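Hypothetical protein BT_3535 (Bacteroides thetaiotaomicron VPI-5482, PDB 3KNY) is of unknown function but has two domains, belongs to the BT_3535-like family and is probably made as a lipoprotein. Local coordinates at residues E44-M49 with Y53-S58; K69-D74 with Y147-D152; L137-K142 with L168-S173. All blocks are in the same frame, centred on the assembly; numbering follows the deposited sequence.

In the fold
Contact 1 is a core contact: all five of its touching residues are buried, and aromatic and aliphatic groups do most of the work where helix 40-49 turns back onto strand 53-55. Contact 2 lies at the surface and amounts to one salt bridge between helix 66-84 and strand 140-149. Contact 3, partly buried, packs two prolines and an amide where two loops meet. Contacts 1 and 2, whose centres are 18 Å apart, touch by packing, W46 NE1 lying 3.4 Å from Y73 CE1. Contacts 2 and 3 share strand 140-149 but use its two ends, their centres 34 Å apart on opposite sides of the chain's centre.

Contact 1 (E44-M49 with Y53-S58); sequences ELWRTM and YEINYS
I55 turns its CD1 methyl to both W46 and M49, 3.7 Å from W46 CE3 near the plane of the indole. The same methyl is 3.9 Å from M49 CB, and the isoleucine side chain runs roughly at right angles to both partners. Y57 takes one face of the indole: its CE1 edge stands over the rim, 3.8 Å from W46 CD2. With the Y57 ring and the six-membered ring of W46 at 77° and their centroids 5.5 Å apart, the pair is T-shaped. I55 CG2 in turn lies over a face of Y57, so the three groups interlock. With an alanine here in place of the indole, the Y57 edge would probably lose its aromatic face and a gap is likely to open beside I55 CD1.

Farther along, selenomethionine M49 makes an oblique Met-aromatic contact, its SE atom 5.2 Å from the centroid of the Y53 ring. The bend at chi2 (68°) carries the chain end toward that ring, and CE comes within 3.7 Å of Y53 CE1. The polar edge is a backbone bond closing the turn, Y53 N to M49 O at 3.0 Å with an N-H...O angle of 141°. On the exposed part of the helix, R47 NE bridges to E44 OE2 at 2.7 Å.

Helix 66-84 packs against W46 and M49 through I76, with I79 also on M49. Strand 93-97, parallel to 53-55, adds I97 to W46 and L95 to M49, while P31 and V34 from a loop meet Y57.

Contact 2 (K69-D74 with Y147-D152); sequences KKEIYD and YKKSDD
E71 OE2 receives the ammonium of K149 in a salt bridge. The lysine nitrogen comes from above the carboxylate, 63° out of its plane, and NZ sits over the group, 2.7 Å from OE2 and 3.1 Å from OE1 of E71. The two side chains reach out from opposite directions, and their length is what spans the gap: E71 CA and K149 CA are 11.4 Å apart. K149 runs extended from the strand and then turns at chi4 (-80°), which swings NZ over the carboxylate.

The second carboxylate oxygen, E71 OE1, is engaged by R68 in a salt bridge of its own, so a basic group from the same helix probably helps fix the rotation of the carboxylate. The bridge ties helix 66-84 to strand 140-149, the middle strand of a three-stranded antiparallel sheet, near the end of that strand. K149 keeps its place there through backbone bonding with E124 of strand 124-134, whose OE2 also forms a long, weak ion pair with K149 NZ. One turn apart on the helix, K70 NZ meets the syn lone pair of D74 OD2 at 3.0 Å.

Contact 3 (L137-K142 with L168-S173); sequences LGPYIK and LGNDPS
P139 sets the CG-CD side of its ring against the side-chain amide of N170, the two side chains crossing at about a right angle. Its CG is 3.6 Å from N170 OD1 and its CD 3.8 Å from the same oxygen, while CG also lies 3.8 Å from the amide carbon, N170 CG. This is van der Waals packing: no hydrogen bond joins the two segments. The polar atoms of the amide are satisfied by other partners, OD1 by the hydroxyl of S165 and ND2 by the backbone O of K200, and these two bonds should hold the amide in a fixed orientation against the proline.

A looser contact accompanies it. P139 CB and P172 CB are 4.3 Å apart, and the CA atoms of P139 and P172 are the nearest pair of alpha carbons across the two segments, 6.6 Å apart.

P139 belongs to the turn leading into strand 140-149, and N170 and P172 to the loop ahead of strand 173-175. F199 of strand 188-201 touches P139, N170 and P172 alike, and N170 shares backbone hydrogen bonding with K200. The contact thus sits where the turn between strands 124-134 and 140-149 meets the loop ahead of strand 173-175, both resting on F199, with P172 also touching T163 of strand 154-164.

Contact 1 (E44-M49 with Y53-S58)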
loop_
_atom_site.group_PDB
_atom_site.type_symbol
_atom_site.label_atom_id
_atom_site.label_comp_id
_atom_site.label_asym_id
_atom_site.label_seq_id
_atom_site.Cartn_x
_atom_site.Cartn_y
_atom_site.Cartn_z
ATOM N N GLU A 44 -4.410 -11.089 16.041
ATOM C CA GLU A 44 -4.607 -9.960 16.938
ATOM C C GLU A 44 -3.747 -8.763 16.542
ATOM O O GLU A 44 -4.174 -7.626 16.695
ATOM C CB GLU A 44 -4.322 -10.352 18.391
ATOM C CG GLU A 44 -5.352 -9.801 19.359
ATOM C CD GLU A 44 -6.750 -10.257 19.002
ATOM O OE1 GLU A 44 -6.892 -11.429 18.598
ATOM O OE2 GLU A 44 -7.695 -9.443 19.096
ATOM N N LEU A 45 -2.541 -9.012 16.042
ATOM C CA LEU A 45 -1.689 -7.929 15.597
ATOM C C LEU A 45 -2.330 -7.276 14.343
ATOM O O LEU A 45 -2.519 -6.053 14.264
ATOM C CB LEU A 45 -0.266 -8.441 15.342
ATOM C CG LEU A 45 0.514 -8.900 16.580
ATOM C CD1 LEU A 45 1.859 -9.459 16.187
ATOM C CD2 LEU A 45 0.680 -7.782 17.601
ATOM N N TRP A 46 -2.728 -8.099 13.391
ATOM C CA TRP A 46 -3.464 -7.584 12.250
ATOM C C TRP A 46 -4.691 -6.758 12.655
ATOM O O TRP A 46 -4.928 -5.688 12.095
ATOM C CB TRP A 46 -3.847 -8.714 11.309
ATOM C CG TRP A 46 -2.637 -9.304 10.652
ATOM C CD1 TRP A 46 -2.184 -10.580 10.768
ATOM C CD2 TRP A 46 -1.692 -8.615 9.830
ATOM N NE1 TRP A 46 -1.026 -10.739 10.051
ATOM C CE2 TRP A 46 -0.699 -9.550 9.464
ATOM C CE3 TRP A 46 -1.587 -7.299 9.363
ATOM C CZ2 TRP A 46 0.381 -9.219 8.637
ATOM C CZ3 TRP A 46 -0.509 -6.966 8.547
ATOM C CH2 TRP A 46 0.457 -7.922 8.188
ATOM N N ARG A 47 -5.472 -7.230 13.622
ATOM C CA ARG A 47 -6.590 -6.416 14.096
ATOM C C ARG A 47 -6.099 -5.024 14.521
ATOM O O ARG A 47 -6.706 -4.026 14.143
ATOM C CB ARG A 47 -7.351 -7.073 15.259
ATOM C CG ARG A 47 -8.582 -6.240 15.708
ATOM C CD ARG A 47 -9.042 -6.553 17.118
ATOM N NE ARG A 47 -9.144 -7.989 17.303
ATOM C CZ ARG A 47 -10.102 -8.748 16.783
ATOM N NH1 ARG A 47 -11.072 -8.211 16.038
ATOM N NH2 ARG A 47 -10.090 -10.059 17.008
ATOM N N THR A 48 -5.024 -4.964 15.313
ATOM C CA THR A 48 -4.455 -3.672 15.754
ATOM C C THR A 48 -4.027 -2.814 14.549
ATOM O O THR A 48 -4.280 -1.610 14.468
ATOM C CB THR A 48 -3.211 -3.881 16.658
ATOM O OG1 THR A 48 -3.614 -4.460 17.898
ATOM C CG2 THR A 48 -2.463 -2.541 16.914
HETATM N N MSE A 49 -3.378 -3.498 13.623
HETATM C CA MSE A 49 -2.800 -2.923 12.434
HETATM C C MSE A 49 -3.915 -2.373 11.545
HETATM O O MSE A 49 -3.781 -1.297 10.972
HETATM C CB MSE A 49 -2.010 -4.039 11.731
HETATM C CG MSE A 49 -0.808 -3.590 11.011
HETATM SE SE MSE A 49 0.684 -2.933 12.084
HETATM C CE MSE A 49 1.536 -2.360 10.423
ATOM N N TYR A 53 -4.193 1.057 9.125
ATOM C CA TYR A 53 -3.776 0.785 7.753
ATOM C C TYR A 53 -4.866 0.013 7.033
ATOM O O TYR A 53 -5.557 -0.818 7.639
ATOM C CB TYR A 53 -2.508 -0.076 7.723
ATOM C CG TYR A 53 -1.284 0.549 8.323
ATOM C CD1 TYR A 53 -1.020 0.455 9.692
ATOM C CD2 TYR A 53 -0.362 1.224 7.511
ATOM C CE1 TYR A 53 0.134 1.036 10.242
ATOM C CE2 TYR A 53 0.784 1.809 8.047
ATOM C CZ TYR A 53 1.031 1.713 9.403
ATOM O OH TYR A 53 2.166 2.294 9.906
ATOM N N GLU A 54 -5.016 0.277 5.745
ATOM C CA GLU A 54 -5.917 -0.493 4.934
ATOM C C GLU A 54 -5.018 -1.457 4.214
ATOM O O GLU A 54 -4.210 -1.047 3.389
ATOM C CB GLU A 54 -6.731 0.403 4.022
ATOM C CG GLU A 54 -7.783 1.173 4.833
ATOM C CD GLU A 54 -8.485 2.270 4.058
ATOM O OE1 GLU A 54 -7.809 2.956 3.233
ATOM O OE2 GLU A 54 -9.704 2.455 4.306
ATOM N N ILE A 55 -5.165 -2.739 4.557
ATOM C CA ILE A 55 -4.164 -3.768 4.290
ATOM C C ILE A 55 -4.531 -4.711 3.136
ATOM O O ILE A 55 -5.654 -5.173 3.013
ATOM C CB ILE A 55 -3.922 -4.601 5.584
ATOM C CG1 ILE A 55 -3.569 -3.678 6.760
ATOM C CG2 ILE A 55 -2.823 -5.619 5.382
ATOM C CD1 ILE A 55 -3.417 -4.368 8.144
ATOM N N ASN A 56 -3.563 -4.981 2.282
ATOM C CA ASN A 56 -3.713 -5.982 1.243
ATOM C C ASN A 56 -3.074 -7.262 1.766
ATOM O O ASN A 56 -1.876 -7.291 2.020
ATOM C CB ASN A 56 -3.048 -5.545 -0.062
ATOM C CG ASN A 56 -3.107 -6.617 -1.122
ATOM O OD1 ASN A 56 -3.115 -7.793 -0.804
ATOM N ND2 ASN A 56 -3.143 -6.222 -2.383
ATOM N N TYR A 57 -3.886 -8.316 1.900
ATOM C CA TYR A 57 -3.446 -9.608 2.454
ATOM C C TYR A 57 -2.970 -10.602 1.386
ATOM O O TYR A 57 -2.680 -11.745 1.712
ATOM C CB TYR A 57 -4.556 -10.218 3.337
ATOM C CG TYR A 57 -4.800 -9.435 4.626
ATOM C CD1 TYR A 57 -3.962 -9.591 5.739
ATOM C CD2 TYR A 57 -5.853 -8.524 4.727
ATOM C CE1 TYR A 57 -4.171 -8.854 6.936
ATOM C CE2 TYR A 57 -6.064 -7.776 5.911
ATOM C CZ TYR A 57 -5.221 -7.955 7.009
ATOM O OH TYR A 57 -5.442 -7.215 8.160
ATOM N N SER A 58 -2.833 -10.162 0.133
ATOM C CA SER A 58 -2.428 -11.047 -0.975
ATOM C C SER A 58 -1.216 -11.933 -0.660
ATOM O O SER A 58 -1.077 -13.008 -1.227
ATOM C CB SER A 58 -2.097 -10.246 -2.240
ATOM O OG SER A 58 -0.790 -9.672 -2.132
#

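Contact 2 (K69-D74 with Y147-D152)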
loop_
_atom_site.group_PDB
_atom_site.type_symbol
_atom_site.label_atom_id
_atom_site.label_comp_id
_atom_site.label_asym_id
_atom_site.label_seq_id
_atom_site.Cartn_x
_atom_site.Cartn_y
_atom_site.Cartn_z
ATOM N N LYS A 69 8.456 -14.982 7.716
ATOM C CA LYS A 69 7.439 -14.777 8.760
ATOM C C LYS A 69 7.993 -13.944 9.917
ATOM O O LYS A 69 7.288 -13.095 10.461
ATOM C CB LYS A 69 6.936 -16.094 9.352
ATOM C CG LYS A 69 5.889 -16.831 8.559
ATOM C CD LYS A 69 5.175 -17.842 9.464
ATOM C CE LYS A 69 4.904 -19.151 8.744
ATOM N NZ LYS A 69 4.284 -18.914 7.407
ATOM N N LYS A 70 9.235 -14.218 10.319
ATOM C CA LYS A 70 9.851 -13.476 11.410
ATOM C C LYS A 70 9.924 -12.013 11.007
ATOM O O LYS A 70 9.499 -11.137 11.758
ATOM C CB LYS A 70 11.246 -13.995 11.742
ATOM C CG LYS A 70 11.773 -13.435 13.054
ATOM C CD LYS A 70 13.136 -14.000 13.427
ATOM C CE LYS A 70 13.393 -13.891 14.926
ATOM N NZ LYS A 70 12.983 -12.560 15.455
ATOM N N GLU A 71 10.440 -11.758 9.806
ATOM C CA GLU A 71 10.517 -10.396 9.280
ATOM C C GLU A 71 9.146 -9.693 9.363
ATOM O O GLU A 71 8.999 -8.663 10.050
ATOM C CB GLU A 71 11.058 -10.393 7.835
ATOM C CG GLU A 71 12.585 -10.513 7.743
ATOM C CD GLU A 71 13.099 -10.773 6.331
ATOM O OE1 GLU A 71 12.337 -10.605 5.357
ATOM O OE2 GLU A 71 14.285 -11.153 6.200
ATOM N N ILE A 72 8.149 -10.278 8.695
ATOM C CA ILE A 72 6.820 -9.691 8.642
ATOM C C ILE A 72 6.275 -9.426 10.047
ATOM O O ILE A 72 5.787 -8.333 10.335
ATOM C CB ILE A 72 5.820 -10.546 7.826
ATOM C CG1 ILE A 72 6.308 -10.723 6.384
ATOM C CG2 ILE A 72 4.452 -9.880 7.810
ATOM C CD1 ILE A 72 5.320 -11.413 5.479
ATOM N N TYR A 73 6.385 -10.395 10.941
ATOM C CA TYR A 73 5.759 -10.242 12.248
ATOM C C TYR A 73 6.603 -9.376 13.187
ATOM O O TYR A 73 6.056 -8.596 13.959
ATOM C CB TYR A 73 5.312 -11.617 12.819
ATOM C CG TYR A 73 4.112 -12.199 12.023
ATOM C CD1 TYR A 73 2.841 -11.603 12.096
ATOM C CD2 TYR A 73 4.254 -13.318 11.172
ATOM C CE1 TYR A 73 1.755 -12.102 11.360
ATOM C CE2 TYR A 73 3.157 -13.827 10.433
ATOM C CZ TYR A 73 1.919 -13.207 10.537
ATOM O OH TYR A 73 0.841 -13.699 9.832
ATOM N N ASP A 74 7.927 -9.461 13.081
ATOM C CA ASP A 74 8.796 -8.553 13.837
ATOM C C ASP A 74 8.414 -7.113 13.527
ATOM O O ASP A 74 8.358 -6.257 14.406
ATOM C CB ASP A 74 10.270 -8.750 13.469
ATOM C CG ASP A 74 10.937 -9.870 14.255
ATOM O OD1 ASP A 74 10.277 -10.488 15.113
ATOM O OD2 ASP A 74 12.138 -10.123 14.015
ATOM N N TYR A 147 14.592 -1.910 -4.641
ATOM C CA TYR A 147 15.413 -1.676 -3.469
ATOM C C TYR A 147 16.301 -2.850 -3.114
ATOM O O TYR A 147 16.141 -3.961 -3.630
ATOM C CB TYR A 147 14.524 -1.340 -2.271
ATOM C CG TYR A 147 13.469 -2.386 -1.928
ATOM C CD1 TYR A 147 12.264 -2.454 -2.627
ATOM C CD2 TYR A 147 13.660 -3.284 -0.882
ATOM C CE1 TYR A 147 11.290 -3.408 -2.307
ATOM C CE2 TYR A 147 12.685 -4.234 -0.545
ATOM C CZ TYR A 147 11.510 -4.292 -1.267
ATOM O OH TYR A 147 10.563 -5.222 -0.947
ATOM N N LYS A 148 17.242 -2.574 -2.214
ATOM C CA LYS A 148 18.123 -3.576 -1.665
ATOM C C LYS A 148 17.813 -3.684 -0.178
ATOM O O LYS A 148 17.773 -2.685 0.535
ATOM C CB LYS A 148 19.567 -3.152 -1.875
ATOM C CG LYS A 148 20.502 -4.295 -2.229
ATOM C CD LYS A 148 21.958 -3.847 -2.232
ATOM C CE LYS A 148 22.392 -3.378 -0.839
ATOM N NZ LYS A 148 23.847 -3.606 -0.623
ATOM N N LYS A 149 17.545 -4.896 0.278
ATOM C CA LYS A 149 17.250 -5.138 1.683
ATOM C C LYS A 149 18.436 -5.896 2.284
ATOM O O LYS A 149 18.968 -6.816 1.661
ATOM C CB LYS A 149 15.952 -5.943 1.838
ATOM C CG LYS A 149 15.559 -6.209 3.292
ATOM C CD LYS A 149 14.270 -7.018 3.392
ATOM C CE LYS A 149 14.132 -7.705 4.755
ATOM N NZ LYS A 149 14.955 -8.947 4.799
ATOM N N SER A 150 18.869 -5.483 3.472
ATOM C CA SER A 150 19.914 -6.200 4.202
ATOM C C SER A 150 19.488 -6.344 5.680
ATOM O O SER A 150 18.387 -5.905 6.068
ATOM C CB SER A 150 21.257 -5.486 4.054
ATOM O OG SER A 150 21.234 -4.251 4.735
ATOM N N ASP A 151 20.344 -6.991 6.480
ATOM C CA ASP A 151 20.097 -7.199 7.922
ATOM C C ASP A 151 19.640 -5.870 8.559
ATOM O O ASP A 151 18.585 -5.783 9.197
ATOM C CB ASP A 151 21.359 -7.763 8.632
ATOM N N ASP A 152 20.414 -4.825 8.292
ATOM C CA ASP A 152 20.245 -3.516 8.932
ATOM C C ASP A 152 19.347 -2.573 8.160
ATOM O O ASP A 152 18.345 -2.106 8.690
ATOM C CB ASP A 152 21.617 -2.847 9.126
ATOM C CG ASP A 152 22.647 -3.303 8.091
ATOM O OD1 ASP A 152 23.160 -4.444 8.239
ATOM O OD2 ASP A 152 22.933 -2.534 7.140
#

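Contact 3 (L137-K142 with L168-S173)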
loop_
_atom_site.group_PDB
_atom_site.type_symbol
_atom_site.label_atom_id
_atom_site.label_comp_id
_atom_site.label_asym_id
_atom_site.label_seq_id
_atom_site.Cartn_x
_atom_site.Cartn_y
_atom_site.Cartn_z
ATOM N N LEU A 137 -14.381 4.645 -12.346
ATOM C CA LEU A 137 -14.447 4.317 -13.775
ATOM C C LEU A 137 -13.254 3.485 -14.236
ATOM O O LEU A 137 -13.217 3.120 -15.376
ATOM C CB LEU A 137 -14.579 5.590 -14.633
ATOM C CG LEU A 137 -15.895 6.366 -14.461
ATOM C CD1 LEU A 137 -15.810 7.750 -15.082
ATOM C CD2 LEU A 137 -17.037 5.586 -15.077
ATOM N N GLY A 138 -12.273 3.197 -13.379
ATOM C CA GLY A 138 -11.167 2.288 -13.760
ATOM C C GLY A 138 -9.718 2.775 -13.708
ATOM O O GLY A 138 -8.831 2.033 -13.290
ATOM N N PRO A 139 -9.450 4.001 -14.181
ATOM C CA PRO A 139 -8.096 4.503 -14.175
ATOM C C PRO A 139 -7.478 4.521 -12.782
ATOM O O PRO A 139 -8.162 4.776 -11.801
ATOM C CB PRO A 139 -8.272 5.914 -14.723
ATOM C CG PRO A 139 -9.376 5.770 -15.660
ATOM C CD PRO A 139 -10.334 4.897 -14.941
ATOM N N TYR A 140 -6.184 4.248 -12.715
ATOM C CA TYR A 140 -5.512 4.063 -11.441
ATOM C C TYR A 140 -4.151 4.767 -11.404
ATOM O O TYR A 140 -3.579 5.062 -12.441
ATOM C CB TYR A 140 -5.323 2.553 -11.182
ATOM C CG TYR A 140 -4.523 1.837 -12.249
ATOM C CD1 TYR A 140 -3.152 2.081 -12.407
ATOM C CD2 TYR A 140 -5.126 0.923 -13.118
ATOM C CE1 TYR A 140 -2.396 1.437 -13.410
ATOM C CE2 TYR A 140 -4.374 0.278 -14.132
ATOM C CZ TYR A 140 -3.017 0.547 -14.257
ATOM O OH TYR A 140 -2.265 -0.073 -15.207
ATOM N N ILE A 141 -3.645 5.023 -10.204
ATOM C CA ILE A 141 -2.267 5.477 -10.023
ATOM C C ILE A 141 -1.563 4.429 -9.183
ATOM O O ILE A 141 -1.994 4.138 -8.054
ATOM C CB ILE A 141 -2.161 6.801 -9.263
ATOM C CG1 ILE A 141 -2.883 7.934 -10.003
ATOM C CG2 ILE A 141 -0.693 7.134 -9.023
ATOM C CD1 ILE A 141 -3.061 9.194 -9.117
ATOM N N LYS A 142 -0.492 3.863 -9.728
ATOM C CA LYS A 142 0.312 2.886 -9.010
ATOM C C LYS A 142 1.741 3.367 -8.773
ATOM O O LYS A 142 2.262 4.169 -9.552
ATOM C CB LYS A 142 0.362 1.592 -9.814
ATOM C CG LYS A 142 -0.966 0.890 -9.829
ATOM C CD LYS A 142 -0.899 -0.443 -10.517
ATOM C CE LYS A 142 -2.286 -1.081 -10.578
ATOM N NZ LYS A 142 -2.160 -2.558 -10.714
ATOM N N LEU A 168 -9.551 0.381 -22.429
ATOM C CA LEU A 168 -9.008 1.199 -23.516
ATOM C C LEU A 168 -9.904 2.426 -23.676
ATOM O O LEU A 168 -11.120 2.342 -23.479
ATOM C CB LEU A 168 -9.045 0.401 -24.843
ATOM C CG LEU A 168 -8.412 -1.000 -24.921
ATOM C CD1 LEU A 168 -8.663 -1.595 -26.303
ATOM C CD2 LEU A 168 -6.906 -0.954 -24.565
ATOM N N GLY A 169 -9.326 3.558 -24.040
ATOM C CA GLY A 169 -10.130 4.747 -24.286
ATOM C C GLY A 169 -10.025 5.803 -23.215
ATOM O O GLY A 169 -10.434 6.931 -23.429
ATOM N N ASN A 170 -9.467 5.458 -22.060
ATOM C CA ASN A 170 -9.254 6.445 -21.023
ATOM C C ASN A 170 -8.068 7.382 -21.223
ATOM O O ASN A 170 -8.135 8.530 -20.816
ATOM C CB ASN A 170 -9.158 5.748 -19.670
ATOM C CG ASN A 170 -10.495 5.154 -19.232
ATOM O OD1 ASN A 170 -10.552 4.092 -18.614
ATOM N ND2 ASN A 170 -11.581 5.850 -19.557
ATOM N N ASP A 171 -6.986 6.920 -21.843
ATOM C CA ASP A 171 -5.740 7.727 -21.934
ATOM C C ASP A 171 -5.402 8.451 -20.664
ATOM O O ASP A 171 -5.299 9.679 -20.652
ATOM C CB ASP A 171 -5.838 8.806 -22.993
ATOM C CG ASP A 171 -5.713 8.282 -24.343
ATOM O OD1 ASP A 171 -5.697 7.033 -24.525
ATOM O OD2 ASP A 171 -5.646 9.160 -25.227
ATOM N N PRO A 172 -5.244 7.716 -19.580
ATOM C CA PRO A 172 -4.947 8.451 -18.371
ATOM C C PRO A 172 -3.533 9.029 -18.384
ATOM O O PRO A 172 -2.642 8.512 -19.010
ATOM C CB PRO A 172 -5.120 7.410 -17.271
ATOM C CG PRO A 172 -5.011 6.102 -17.935
ATOM C CD PRO A 172 -5.372 6.271 -19.363
ATOM N N SER A 173 -3.365 10.067 -17.608
ATOM C CA SER A 173 -2.203 10.900 -17.576
ATOM C C SER A 173 -2.021 11.394 -16.140
ATOM O O SER A 173 -2.991 11.810 -15.496
ATOM C CB SER A 173 -2.520 12.101 -18.432
ATOM O OG SER A 173 -1.332 12.644 -18.890
#